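Local coordinates for protein Lem22 (PDB 5WD9) that is a Legionella effector of undetermined biochemical function, built as a small all-helical bundle and probably acting by binding other proteins, at residues A[17-22]-A[33-38]. Sequence-based numbering, arbitrary orientation.
Sequences DQIAKA and KFLENA
Gln18 and Phe34 face each other where helices 4-24 and 28-52 run antiparallel, the local axes 8.0 Å apart at 164°; the CA atoms of Gln18 and Phe34 are 5.1 Å apart. The ring of Phe34 lies against helix 4-24: CB of Lys21 sits over the centre of one face, 3.6 Å from the centroid, in a CH-pi contact almost exactly on the ring normal. Beyond CG the lysine chain is extended and carries NZ past the ring to OD2 of Asp17, a salt bridge of 2.7 Å. At the ring edge, OE1 of Gln18 lies 3.4 Å from CD1 of Phe34. The glutamine chain is bent at chi2 (-64°), and its amide reaches both ways: OE1 accepts a nearly straight hydrogen bond from ND2 of Asn37 (3.0 Å, 164°), while NE2 donates to the same Asp17 oxygen that holds Lys21, which should limit rotation of the amide. Lys33 NZ extends this polar chain by donating to Asn37 OD1 from above its carbonyl plane. The two helices form an alpha-hairpin of a three-helix bundle; helix 58-87 packs against it through Leu77, which touches both Ile19 and Leu35. Toward that helix the contact becomes apolar: CB of Ala22 nestles 3.6 Å from CG of Leu35 and meets CB of Phe34, Ile19 CG1 loosely approaches Leu35 CD2, and Ala38 CB lies 4.2 Å from the CB methylene of Gln18.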
loop_
_atom_site.group_PDB
_atom_site.type_symbol
_atom_site.label_atom_id
_atom_site.label_comp_id
_atom_site.label_asym_id
_atom_site.label_seq_id
_atom_site.Cartn_x
_atom_site.Cartn_y
_atom_site.Cartn_z
ATOM N N ASP A 17 -8.128 -0.899 -0.001
ATOM C CA ASP A 17 -9.079 -0.824 1.101
ATOM C C ASP A 17 -8.582 0.113 2.192
ATOM O O ASP A 17 -9.336 0.946 2.698
ATOM C CB ASP A 17 -9.287 -2.229 1.662
ATOM C CG ASP A 17 -10.208 -2.254 2.843
ATOM O OD1 ASP A 17 -11.432 -2.231 2.616
ATOM O OD2 ASP A 17 -9.721 -2.302 3.993
ATOM N N GLN A 18 -7.317 -0.019 2.586
ATOM C CA GLN A 18 -6.800 0.830 3.653
ATOM C C GLN A 18 -6.689 2.285 3.219
ATOM O O GLN A 18 -6.970 3.190 4.008
ATOM C CB GLN A 18 -5.455 0.295 4.128
ATOM C CG GLN A 18 -5.516 -1.119 4.706
ATOM C CD GLN A 18 -6.356 -1.187 5.968
ATOM O OE1 GLN A 18 -5.897 -0.788 7.038
ATOM N NE2 GLN A 18 -7.580 -1.691 5.853
ATOM N N ILE A 19 -6.293 2.531 1.975
ATOM C CA ILE A 19 -6.209 3.900 1.478
ATOM C C ILE A 19 -7.592 4.534 1.461
ATOM O O ILE A 19 -7.768 5.696 1.852
ATOM C CB ILE A 19 -5.537 3.913 0.092
ATOM C CG1 ILE A 19 -4.047 3.613 0.243
ATOM C CG2 ILE A 19 -5.787 5.250 -0.631
ATOM C CD1 ILE A 19 -3.340 3.222 -1.061
ATOM N N ALA A 20 -8.604 3.766 1.050
ATOM C CA ALA A 20 -9.969 4.282 1.047
ATOM C C ALA A 20 -10.430 4.613 2.462
ATOM O O ALA A 20 -11.036 5.667 2.701
ATOM C CB ALA A 20 -10.900 3.277 0.371
ATOM N N LYS A 21 -10.125 3.744 3.425
ATOM C CA LYS A 21 -10.538 4.011 4.799
ATOM C C LYS A 21 -9.792 5.204 5.381
ATOM O O LYS A 21 -10.359 5.970 6.174
ATOM C CB LYS A 21 -10.325 2.766 5.652
ATOM C CG LYS A 21 -11.336 1.678 5.326
ATOM C CD LYS A 21 -10.973 0.328 5.890
ATOM C CE LYS A 21 -12.087 -0.664 5.606
ATOM N NZ LYS A 21 -11.597 -2.032 5.894
ATOM N N ALA A 22 -8.521 5.374 5.015
ATOM C CA ALA A 22 -7.789 6.567 5.422
ATOM C C ALA A 22 -8.492 7.827 4.942
ATOM O O ALA A 22 -8.695 8.770 5.715
ATOM C CB ALA A 22 -6.380 6.513 4.852
ATOM N N LYS A 33 -3.164 5.399 10.920
ATOM C CA LYS A 33 -3.132 3.967 11.163
ATOM C C LYS A 33 -3.451 3.193 9.889
ATOM O O LYS A 33 -2.783 2.203 9.581
ATOM C CB LYS A 33 -4.104 3.596 12.279
ATOM C CG LYS A 33 -4.038 2.124 12.648
ATOM C CD LYS A 33 -2.873 1.845 13.598
ATOM C CE LYS A 33 -1.978 0.713 13.084
ATOM N NZ LYS A 33 -1.287 1.051 11.802
ATOM N N PHE A 34 -4.451 3.632 9.122
ATOM C CA PHE A 34 -4.782 2.938 7.877
ATOM C C PHE A 34 -3.648 3.053 6.866
ATOM O O PHE A 34 -3.306 2.072 6.186
ATOM C CB PHE A 34 -6.073 3.505 7.285
ATOM C CG PHE A 34 -7.306 3.137 8.052
ATOM C CD1 PHE A 34 -7.655 1.803 8.233
ATOM C CD2 PHE A 34 -8.123 4.120 8.595
ATOM C CE1 PHE A 34 -8.788 1.454 8.938
ATOM C CE2 PHE A 34 -9.261 3.774 9.298
ATOM C CZ PHE A 34 -9.593 2.440 9.462
ATOM N N LEU A 35 -3.061 4.245 6.742
ATOM C CA LEU A 35 -1.967 4.430 5.797
ATOM C C LEU A 35 -0.747 3.617 6.199
ATOM O O LEU A 35 -0.074 3.032 5.341
ATOM C CB LEU A 35 -1.634 5.919 5.679
ATOM C CG LEU A 35 -2.760 6.745 5.048
ATOM C CD1 LEU A 35 -2.439 8.226 5.180
ATOM C CD2 LEU A 35 -2.958 6.373 3.591
ATOM N N GLU A 36 -0.451 3.559 7.499
ATOM C CA GLU A 36 0.679 2.757 7.945
ATOM C C GLU A 36 0.416 1.280 7.733
ATOM O O GLU A 36 1.352 0.530 7.450
ATOM C CB GLU A 36 1.027 3.071 9.400
ATOM C CG GLU A 36 1.784 4.399 9.573
ATOM C CD GLU A 36 3.153 4.465 8.871
ATOM O OE1 GLU A 36 3.630 3.456 8.299
ATOM O OE2 GLU A 36 3.763 5.558 8.884
ATOM N N ASN A 37 -0.836 0.836 7.860
ATOM C CA ASN A 37 -1.155 -0.554 7.541
ATOM C C ASN A 37 -0.847 -0.852 6.084
ATOM O O ASN A 37 -0.235 -1.876 5.770
ATOM C CB ASN A 37 -2.629 -0.842 7.803
ATOM C CG ASN A 37 -2.959 -0.970 9.257
ATOM O OD1 ASN A 37 -2.090 -1.140 10.117
ATOM N ND2 ASN A 37 -4.240 -0.878 9.546
ATOM N N ALA A 38 -1.273 0.031 5.177
ATOM C CA ALA A 38 -0.937 -0.142 3.765
ATOM C C ALA A 38 0.570 -0.186 3.578
ATOM O O ALA A 38 1.090 -1.007 2.815
ATOM C CB ALA A 38 -1.529 0.994 2.932
#